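Local coordinates for Mll2253 protein (Mesorhizobium loti, PDB 3Q63) that is of unknown function but belongs to the AHA1 family of helix-grip proteins, whose relatives include activators of the Hsp90 ATPase, at residues R26-P31 with E133-L138; F51-D56 with L74-N79; E22-A27 with T102-R107. All blocks are in the same frame, centred on the assembly; numbering follows the deposited sequence.

Contact 1 of 3, residues R26-P31 with E133-L138; sequences RALTQP and EKLEQL
Leu135 meets Ala27 and Leu28 where the long helix 118-141 passes the helix 21-29. The backbones come closest at Ala27 and Leu135, whose CA atoms are 7.6 Å apart. A small alanine at this point lets the branched leucine approach the first helix closely. The leucine side chain extends out from its own helix, with CG anti to the backbone N (chi1 168°), and its two methyl groups divide the work. CD1 lies against the methyl of the alanine, with Leu135 CD1 and Ala27 CB 3.7 Å apart. The second methyl reaches the next residue more loosely: Leu135 CD2 is 4.3 Å from Leu28 CD2. The indole of Trp37, from helix 31-37, also packs on both Leu28 and Leu135. Its NE1 is hydrogen-bonded to the carbonyl O of Ala27, which probably helps to fix the ring.

One turn on, Leu138 comes to the same alanine. Leu138 CD2 lies 4.4 Å from Ala27 CB, so Leu135 and Leu138 share that methyl as a common neighbour. Within the helix, Leu138 N bonds to Lys134 O. No hydrogen bond joins the two segments, and all four touching residues are buried. The first helix ends just past the contact. Gln30 leaves the helical backbone and stands at the N-cap of helix 31-37. This pairing of a long C-terminal helix with a short helix that follows the first strand is characteristic of the helix-grip fold of Bet v 1-like proteins, to which the AHA1 family belongs.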
loop_
_atom_site.group_PDB
_atom_site.type_symbol
_atom_site.label_atom_id
_atom_site.label_comp_id
_atom_site.label_asym_id
_atom_site.label_seq_id
_atom_site.Cartn_x
_atom_site.Cartn_y
_atom_site.Cartn_z
ATOM N N ARG B 26 -21.051 8.985 -2.620
ATOM C CA ARG B 26 -20.259 9.363 -3.785
ATOM C C ARG B 26 -18.777 9.119 -3.553
ATOM O O ARG B 26 -18.081 8.595 -4.426
ATOM C CB ARG B 26 -20.499 10.835 -4.144
ATOM C CG ARG B 26 -21.735 11.051 -5.013
ATOM C CD ARG B 26 -21.919 12.515 -5.385
ATOM N NE ARG B 26 -22.653 13.257 -4.363
ATOM C CZ ARG B 26 -23.923 13.022 -4.035
ATOM N NH1 ARG B 26 -24.609 12.064 -4.648
ATOM N NH2 ARG B 26 -24.509 13.750 -3.098
ATOM N N ALA B 27 -18.296 9.484 -2.370
ATOM C CA ALA B 27 -16.886 9.287 -2.050
ATOM C C ALA B 27 -16.518 7.800 -2.040
ATOM O O ALA B 27 -15.362 7.440 -2.248
ATOM C CB ALA B 27 -16.562 9.921 -0.697
ATOM N N LEU B 28 -17.503 6.939 -1.801
ATOM C CA LEU B 28 -17.267 5.494 -1.757
ATOM C C LEU B 28 -17.449 4.794 -3.107
ATOM O O LEU B 28 -17.000 3.663 -3.290
ATOM C CB LEU B 28 -18.219 4.839 -0.748
ATOM C CG LEU B 28 -18.053 5.205 0.729
ATOM C CD1 LEU B 28 -19.237 4.702 1.521
ATOM C CD2 LEU B 28 -16.754 4.622 1.255
ATOM N N THR B 29 -18.104 5.471 -4.046
ATOM C CA THR B 29 -18.394 4.894 -5.351
ATOM C C THR B 29 -17.812 5.626 -6.563
ATOM O O THR B 29 -17.970 5.175 -7.691
ATOM C CB THR B 29 -19.916 4.783 -5.549
ATOM O OG1 THR B 29 -20.505 6.083 -5.423
ATOM C CG2 THR B 29 -20.523 3.853 -4.500
ATOM N N GLN B 30 -17.148 6.753 -6.333
ATOM C CA GLN B 30 -16.554 7.521 -7.427
ATOM C C GLN B 30 -15.059 7.250 -7.492
ATOM O O GLN B 30 -14.327 7.571 -6.559
ATOM C CB GLN B 30 -16.782 9.008 -7.202
ATOM C CG GLN B 30 -18.238 9.414 -7.206
ATOM C CD GLN B 30 -18.665 9.979 -8.530
ATOM O OE1 GLN B 30 -18.672 9.281 -9.546
ATOM N NE2 GLN B 30 -19.017 11.258 -8.536
ATOM N N PRO B 31 -14.584 6.677 -8.608
ATOM C CA PRO B 31 -13.167 6.358 -8.796
ATOM C C PRO B 31 -12.184 7.446 -8.382
ATOM O O PRO B 31 -11.257 7.188 -7.611
ATOM C CB PRO B 31 -13.079 6.052 -10.289
ATOM C CG PRO B 31 -14.390 5.427 -10.569
ATOM C CD PRO B 31 -15.354 6.331 -9.818
ATOM N N GLU B 133 -9.988 8.144 8.124
ATOM C CA GLU B 133 -9.493 9.458 8.512
ATOM C C GLU B 133 -9.330 10.289 7.244
ATOM O O GLU B 133 -9.729 11.456 7.194
ATOM C CB GLU B 133 -8.146 9.336 9.228
ATOM C CG GLU B 133 -8.263 9.015 10.699
ATOM C CD GLU B 133 -8.554 10.247 11.537
ATOM O OE1 GLU B 133 -9.578 10.927 11.286
ATOM O OE2 GLU B 133 -7.753 10.538 12.454
ATOM N N LYS B 134 -8.751 9.683 6.213
ATOM C CA LYS B 134 -8.555 10.391 4.952
ATOM C C LYS B 134 -9.891 10.608 4.249
ATOM O O LYS B 134 -10.037 11.543 3.469
ATOM C CB LYS B 134 -7.591 9.613 4.045
ATOM C CG LYS B 134 -6.175 9.519 4.610
ATOM C CD LYS B 134 -5.237 8.732 3.703
ATOM C CE LYS B 134 -4.991 9.436 2.381
ATOM N NZ LYS B 134 -4.031 8.672 1.526
ATOM N N LEU B 135 -10.865 9.745 4.534
ATOM C CA LEU B 135 -12.187 9.872 3.937
ATOM C C LEU B 135 -12.883 11.094 4.535
ATOM O O LEU B 135 -13.467 11.904 3.814
ATOM C CB LEU B 135 -13.025 8.617 4.199
ATOM C CG LEU B 135 -14.523 8.709 3.874
ATOM C CD1 LEU B 135 -14.709 9.026 2.403
ATOM C CD2 LEU B 135 -15.221 7.392 4.224
ATOM N N GLU B 136 -12.807 11.230 5.854
ATOM C CA GLU B 136 -13.423 12.364 6.532
ATOM C C GLU B 136 -12.739 13.669 6.158
ATOM O O GLU B 136 -13.383 14.719 6.070
ATOM C CB GLU B 136 -13.379 12.163 8.042
ATOM C CG GLU B 136 -14.371 11.128 8.519
ATOM C CD GLU B 136 -14.386 10.988 10.020
ATOM O OE1 GLU B 136 -13.439 10.392 10.573
ATOM O OE2 GLU B 136 -15.341 11.493 10.650
ATOM N N GLN B 137 -11.434 13.593 5.932
ATOM C CA GLN B 137 -10.649 14.759 5.540
ATOM C C GLN B 137 -11.115 15.229 4.162
ATOM O O GLN B 137 -11.286 16.423 3.925
ATOM C CB GLN B 137 -9.161 14.392 5.501
ATOM C CG GLN B 137 -8.281 15.434 4.827
ATOM C CD GLN B 137 -6.817 15.022 4.773
ATOM O OE1 GLN B 137 -6.479 13.923 4.315
ATOM N NE2 GLN B 137 -5.937 15.907 5.231
ATOM N N LEU B 138 -11.315 14.273 3.261
ATOM C CA LEU B 138 -11.772 14.572 1.909
ATOM C C LEU B 138 -13.144 15.246 1.933
ATOM O O LEU B 138 -13.345 16.275 1.289
ATOM C CB LEU B 138 -11.847 13.288 1.082
ATOM C CG LEU B 138 -12.490 13.400 -0.300
ATOM C CD1 LEU B 138 -11.627 14.274 -1.186
ATOM C CD2 LEU B 138 -12.663 12.013 -0.912
#

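Contact 2 of 3, residues F51-D56 with L74-N79; sequences FNISAD and LSYTWN
Phe51 points the edge of its ring at a face of Tyr76 in a T-shaped (edge-to-face) stack. The centroids are 5.4 Å apart and the planes stand at 76°. The touching atom is Phe51 CZ, 3.9 Å from Tyr76 CD2 and 4.0 Å from Tyr76 CG. It therefore sits over the rim of the tyrosine ring, near the carbon that carries the side chain. Both aromatics have chi1 in the same staggered range: CG lies between the backbone N and the carbonyl carbon, at 66° in Phe51 and 47° in Tyr76. Together with the second torsion, which sets the turn of each ring, this lets Phe51 CZ reach the tyrosine.

The two strands are not sheet neighbours. Strand 60-69 runs between them in the curved antiparallel sheet of the helix-grip fold, and the side chains meet over it. Trp78 also reaches Trp128 of helix 118-141, so this side of the sheet looks toward the long helix.

Ile53 lies two residues after Phe51 and sends its longer branch toward the same side chains. CG1 is beside the backbone N and CD1 continues in an extended chain. Ile53 CD1 stops 4.1 Å from Trp78 CZ3, on the six-membered ring. Ile53 CD1 is 4.4 Å from Tyr76 CE2. The indole NE1 of Trp78 is hydrogen-bonded to the backbone O of Trp57 of the second subunit.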
loop_
_atom_site.group_PDB
_atom_site.type_symbol
_atom_site.label_atom_id
_atom_site.label_comp_id
_atom_site.label_asym_id
_atom_site.label_seq_id
_atom_site.Cartn_x
_atom_site.Cartn_y
_atom_site.Cartn_z
ATOM N N PHE B 51 -12.672 -5.363 -10.672
ATOM C CA PHE B 51 -11.719 -4.264 -10.726
ATOM C C PHE B 51 -10.546 -4.524 -9.797
ATOM O O PHE B 51 -10.487 -5.553 -9.107
ATOM C CB PHE B 51 -12.403 -2.940 -10.341
ATOM C CG PHE B 51 -12.877 -2.877 -8.911
ATOM C CD1 PHE B 51 -12.127 -2.216 -7.939
ATOM C CD2 PHE B 51 -14.068 -3.487 -8.532
ATOM C CE1 PHE B 51 -12.556 -2.163 -6.615
ATOM C CE2 PHE B 51 -14.507 -3.440 -7.209
ATOM C CZ PHE B 51 -13.749 -2.776 -6.247
ATOM N N ASN B 52 -9.605 -3.588 -9.800
ATOM C CA ASN B 52 -8.429 -3.675 -8.952
ATOM C C ASN B 52 -8.239 -2.369 -8.205
ATOM O O ASN B 52 -8.731 -1.318 -8.611
ATOM C CB ASN B 52 -7.160 -3.946 -9.773
ATOM C CG ASN B 52 -7.177 -5.294 -10.447
ATOM O OD1 ASN B 52 -7.486 -5.399 -11.626
ATOM N ND2 ASN B 52 -6.856 -6.340 -9.693
ATOM N N ILE B 53 -7.515 -2.465 -7.104
ATOM C CA ILE B 53 -7.177 -1.330 -6.273
ATOM C C ILE B 53 -5.663 -1.522 -6.165
ATOM O O ILE B 53 -5.203 -2.557 -5.681
ATOM C CB ILE B 53 -7.858 -1.436 -4.888
ATOM C CG1 ILE B 53 -9.379 -1.381 -5.055
ATOM C CG2 ILE B 53 -7.427 -0.286 -3.993
ATOM C CD1 ILE B 53 -10.151 -1.422 -3.732
ATOM N N SER B 54 -4.895 -0.552 -6.652
ATOM C CA SER B 54 -3.440 -0.675 -6.642
ATOM C C SER B 54 -2.699 0.518 -6.052
ATOM O O SER B 54 -3.174 1.658 -6.093
ATOM C CB SER B 54 -2.934 -0.940 -8.067
ATOM O OG SER B 54 -3.223 0.153 -8.928
ATOM N N ALA B 55 -1.515 0.236 -5.516
ATOM C CA ALA B 55 -0.670 1.243 -4.885
ATOM C C ALA B 55 0.491 1.668 -5.779
ATOM O O ALA B 55 0.861 0.953 -6.708
ATOM C CB ALA B 55 -0.130 0.691 -3.569
ATOM N N ASP B 56 1.090 2.818 -5.485
ATOM C CA ASP B 56 2.204 3.292 -6.304
ATOM C C ASP B 56 3.448 2.411 -6.225
ATOM O O ASP B 56 4.234 2.373 -7.168
ATOM C CB ASP B 56 2.588 4.729 -5.930
ATOM C CG ASP B 56 1.522 5.744 -6.324
ATOM O OD1 ASP B 56 0.740 5.465 -7.260
ATOM O OD2 ASP B 56 1.484 6.824 -5.706
ATOM N N LEU B 74 -22.917 -1.196 0.239
ATOM C CA LEU B 74 -21.961 -1.443 -0.821
ATOM C C LEU B 74 -21.010 -2.549 -0.380
ATOM O O LEU B 74 -20.393 -2.460 0.680
ATOM C CB LEU B 74 -21.167 -0.172 -1.137
ATOM C CG LEU B 74 -20.021 -0.307 -2.150
ATOM C CD1 LEU B 74 -20.552 -0.812 -3.483
ATOM C CD2 LEU B 74 -19.339 1.040 -2.321
ATOM N N SER B 75 -20.893 -3.594 -1.186
ATOM C CA SER B 75 -19.993 -4.689 -0.849
ATOM C C SER B 75 -19.225 -5.170 -2.061
ATOM O O SER B 75 -19.737 -5.158 -3.180
ATOM C CB SER B 75 -20.772 -5.862 -0.245
ATOM O OG SER B 75 -19.918 -6.967 -0.001
ATOM N N TYR B 76 -17.980 -5.571 -1.830
ATOM C CA TYR B 76 -17.121 -6.100 -2.879
ATOM C C TYR B 76 -16.000 -6.943 -2.297
ATOM O O TYR B 76 -15.620 -6.761 -1.129
ATOM C CB TYR B 76 -16.528 -4.984 -3.762
ATOM C CG TYR B 76 -15.910 -3.776 -3.069
ATOM C CD1 TYR B 76 -16.616 -2.576 -2.974
ATOM C CD2 TYR B 76 -14.596 -3.803 -2.596
ATOM C CE1 TYR B 76 -16.031 -1.427 -2.433
ATOM C CE2 TYR B 76 -13.999 -2.659 -2.052
ATOM C CZ TYR B 76 -14.723 -1.475 -1.975
ATOM O OH TYR B 76 -14.139 -0.338 -1.449
ATOM N N THR B 77 -15.490 -7.877 -3.101
ATOM C CA THR B 77 -14.396 -8.743 -2.670
ATOM C C THR B 77 -13.135 -7.904 -2.571
ATOM O O THR B 77 -12.999 -6.868 -3.227
ATOM C CB THR B 77 -14.120 -9.900 -3.671
ATOM O OG1 THR B 77 -13.982 -9.359 -4.991
ATOM C CG2 THR B 77 -15.245 -10.935 -3.649
ATOM N N TRP B 78 -12.217 -8.384 -1.745
ATOM C CA TRP B 78 -10.953 -7.720 -1.467
ATOM C C TRP B 78 -9.986 -8.888 -1.326
ATOM O O TRP B 78 -9.757 -9.389 -0.222
ATOM C CB TRP B 78 -11.130 -6.955 -0.159
ATOM C CG TRP B 78 -9.988 -6.163 0.322
ATOM C CD1 TRP B 78 -8.834 -6.633 0.886
ATOM C CD2 TRP B 78 -9.924 -4.739 0.402
ATOM N NE1 TRP B 78 -8.063 -5.583 1.320
ATOM C CE2 TRP B 78 -8.710 -4.410 1.035
ATOM C CE3 TRP B 78 -10.782 -3.707 0.001
ATOM C CZ2 TRP B 78 -8.330 -3.088 1.281
ATOM C CZ3 TRP B 78 -10.406 -2.390 0.245
ATOM C CH2 TRP B 78 -9.188 -2.093 0.879
ATOM N N ASN B 79 -9.436 -9.321 -2.461
ATOM C CA ASN B 79 -8.548 -10.483 -2.514
ATOM C C ASN B 79 -7.166 -10.278 -3.082
ATOM O O ASN B 79 -6.905 -9.342 -3.832
ATOM C CB ASN B 79 -9.174 -11.589 -3.356
ATOM C CG ASN B 79 -10.573 -11.947 -2.922
ATOM O OD1 ASN B 79 -10.960 -11.757 -1.765
ATOM N ND2 ASN B 79 -11.339 -12.501 -3.850
#

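Contact 3 of 3, residues E22-A27 with T102-R107; sequences EKLWRA and TGTHLR
Leu24 projects from helix 21-29 onto strand 103-113 and meets Thr104 and Leu106 there. Leu24 CA is 7.8 Å from Thr104 CA. The CB starts toward the strand but makes no close contact with it. CG follows at a chi1 of -146°, well off a staggered value. CG itself has no partner on the strand within 4.2 Å, but this torsion helps to carry CD1 there. The branch then splits. CD1 goes to the strand and settles between two residues that lie on the same face of the sheet. Leu24 CD1 is 4.0 Å from Thr104 CG2 and equally close to the threonine CB. Leu24 CD1 also lies 4.1 Å from Leu106 CB. The other methyl, CD2, turns to the long helix 118-141 and packs on Leu135, with 3.9 Å between Leu24 CD2 and Leu135 CD2.

The threonine offers its methyl because of how it is turned. CG2 is anti to the backbone N, and OG1 sits beside that N. The hydroxyl is engaged elsewhere, in a hydrogen bond with the carbonyl O of His19, just ahead of the helix. Leu106 meets Leu24 with its CB and also packs on Phe132 of helix 118-141, while Ile17 and Leu97, from the strands flanking 103-113, pack on Leu24. The leucine thus sits in the angle between sheet and long helix in the helix-grip fold.

No hydrogen bond passes between these two segments. The contact rests on methyl and methylene groups. Its cohesion is consistent with dispersion forces and burial of apolar surface, with no directional bond to fix the register.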
loop_
_atom_site.group_PDB
_atom_site.type_symbol
_atom_site.label_atom_id
_atom_site.label_comp_id
_atom_site.label_asym_id
_atom_site.label_seq_id
_atom_site.Cartn_x
_atom_site.Cartn_y
_atom_site.Cartn_z
ATOM N N GLU B 22 -25.699 10.868 0.918
ATOM C CA GLU B 22 -25.420 11.018 -0.513
ATOM C C GLU B 22 -23.976 11.402 -0.822
ATOM O O GLU B 22 -23.383 10.903 -1.780
ATOM C CB GLU B 22 -26.357 12.054 -1.138
ATOM C CG GLU B 22 -27.805 11.641 -1.098
ATOM C CD GLU B 22 -28.388 11.748 0.296
ATOM O OE1 GLU B 22 -29.335 10.986 0.606
ATOM O OE2 GLU B 22 -27.904 12.608 1.072
ATOM N N LYS B 23 -23.426 12.298 -0.012
ATOM C CA LYS B 23 -22.055 12.760 -0.173
ATOM C C LYS B 23 -21.093 11.615 0.148
ATOM O O LYS B 23 -20.149 11.352 -0.596
ATOM C CB LYS B 23 -21.808 13.941 0.768
ATOM C CG LYS B 23 -20.386 14.452 0.824
ATOM C CD LYS B 23 -20.174 15.590 -0.150
ATOM C CE LYS B 23 -19.476 16.759 0.532
ATOM N NZ LYS B 23 -20.341 17.330 1.609
ATOM N N LEU B 24 -21.345 10.935 1.258
ATOM C CA LEU B 24 -20.512 9.807 1.663
ATOM C C LEU B 24 -20.568 8.757 0.553
ATOM O O LEU B 24 -19.542 8.239 0.125
ATOM C CB LEU B 24 -21.043 9.198 2.967
ATOM C CG LEU B 24 -20.054 8.603 3.974
ATOM C CD1 LEU B 24 -20.814 7.704 4.929
ATOM C CD2 LEU B 24 -18.959 7.803 3.264
ATOM N N TRP B 25 -21.778 8.459 0.078
ATOM C CA TRP B 25 -21.958 7.458 -0.966
ATOM C C TRP B 25 -21.107 7.727 -2.199
ATOM O O TRP B 25 -20.515 6.801 -2.764
ATOM C CB TRP B 25 -23.432 7.358 -1.377
ATOM C CG TRP B 25 -23.670 6.323 -2.447
ATOM C CD1 TRP B 25 -23.871 6.549 -3.781
ATOM C CD2 TRP B 25 -23.694 4.899 -2.276
ATOM N NE1 TRP B 25 -24.021 5.357 -4.448
ATOM C CE2 TRP B 25 -23.918 4.329 -3.549
ATOM C CE3 TRP B 25 -23.549 4.051 -1.170
ATOM C CZ2 TRP B 25 -24.003 2.949 -3.746
ATOM C CZ3 TRP B 25 -23.634 2.676 -1.370
ATOM C CH2 TRP B 25 -23.860 2.142 -2.647
ATOM N N ARG B 26 -21.051 8.985 -2.620
ATOM C CA ARG B 26 -20.259 9.363 -3.785
ATOM C C ARG B 26 -18.777 9.119 -3.553
ATOM O O ARG B 26 -18.081 8.595 -4.426
ATOM C CB ARG B 26 -20.499 10.835 -4.144
ATOM C CG ARG B 26 -21.735 11.051 -5.013
ATOM C CD ARG B 26 -21.919 12.515 -5.385
ATOM N NE ARG B 26 -22.653 13.257 -4.363
ATOM C CZ ARG B 26 -23.923 13.022 -4.035
ATOM N NH1 ARG B 26 -24.609 12.064 -4.648
ATOM N NH2 ARG B 26 -24.509 13.750 -3.098
ATOM N N ALA B 27 -18.296 9.484 -2.370
ATOM C CA ALA B 27 -16.886 9.287 -2.050
ATOM C C ALA B 27 -16.518 7.800 -2.040
ATOM O O ALA B 27 -15.362 7.440 -2.248
ATOM C CB ALA B 27 -16.562 9.921 -0.697
ATOM N N THR B 102 -27.188 14.364 12.472
ATOM C CA THR B 102 -26.054 15.223 12.137
ATOM C C THR B 102 -25.242 14.735 10.934
ATOM O O THR B 102 -24.263 15.372 10.544
ATOM C CB THR B 102 -25.079 15.399 13.343
ATOM O OG1 THR B 102 -24.474 14.141 13.666
ATOM C CG2 THR B 102 -25.825 15.916 14.563
ATOM N N GLY B 103 -25.634 13.608 10.348
ATOM C CA GLY B 103 -24.902 13.117 9.195
ATOM C C GLY B 103 -25.173 11.681 8.803
ATOM O O GLY B 103 -26.297 11.316 8.459
ATOM N N THR B 104 -24.136 10.854 8.868
ATOM C CA THR B 104 -24.272 9.461 8.486
ATOM C C THR B 104 -23.369 8.561 9.298
ATOM O O THR B 104 -22.184 8.844 9.469
ATOM C CB THR B 104 -23.900 9.256 7.018
ATOM O OG1 THR B 104 -24.461 10.311 6.226
ATOM C CG2 THR B 104 -24.435 7.922 6.529
ATOM N N HIS B 105 -23.931 7.470 9.799
ATOM C CA HIS B 105 -23.141 6.521 10.558
ATOM C C HIS B 105 -22.657 5.455 9.568
ATOM O O HIS B 105 -23.458 4.831 8.874
ATOM C CB HIS B 105 -23.986 5.899 11.671
ATOM C CG HIS B 105 -23.301 4.783 12.395
ATOM N ND1 HIS B 105 -23.192 3.513 11.871
ATOM C CD2 HIS B 105 -22.673 4.749 13.594
ATOM C CE1 HIS B 105 -22.530 2.745 12.716
ATOM N NE2 HIS B 105 -22.202 3.470 13.770
ATOM N N LEU B 106 -21.342 5.266 9.503
ATOM C CA LEU B 106 -20.739 4.303 8.589
ATOM C C LEU B 106 -20.134 3.096 9.307
ATOM O O LEU B 106 -19.392 3.253 10.276
ATOM C CB LEU B 106 -19.638 4.985 7.761
ATOM C CG LEU B 106 -18.819 4.081 6.830
ATOM C CD1 LEU B 106 -19.729 3.526 5.751
ATOM C CD2 LEU B 106 -17.656 4.845 6.201
ATOM N N ARG B 107 -20.462 1.898 8.832
ATOM C CA ARG B 107 -19.910 0.668 9.389
ATOM C C ARG B 107 -19.209 -0.059 8.255
ATOM O O ARG B 107 -19.737 -0.145 7.145
ATOM C CB ARG B 107 -21.008 -0.244 9.945
ATOM C CG ARG B 107 -20.468 -1.514 10.608
ATOM C CD ARG B 107 -21.588 -2.414 11.122
ATOM N NE ARG B 107 -22.319 -3.046 10.030
ATOM C CZ ARG B 107 -23.421 -3.772 10.188
ATOM N NH1 ARG B 107 -23.925 -3.958 11.401
ATOM N NH2 ARG B 107 -24.021 -4.308 9.131
#

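In the fold
All three contacts are buried and apolar, and none has a hydrogen bond between its segments. Contacts 1 and 3 share helix 21-29 and lie about 9 Å apart, centre to centre. Contact 1 joins that helix to the long C-terminal helix, and contact 3 joins it to the sheet. Both rely on aliphatic groups. Contact 2 lies about 20 Å from contact 3, centre to centre, on the opposite side of the chain's centre. It joins side chains from segments 51-56 and 74-79 across an intervening strand of the same sheet. Its chemistry is largely aromatic. It also differs in place, since the second subunit comes within reach of it alone. Leu74 links it to the others by packing on Trp25 and Thr29.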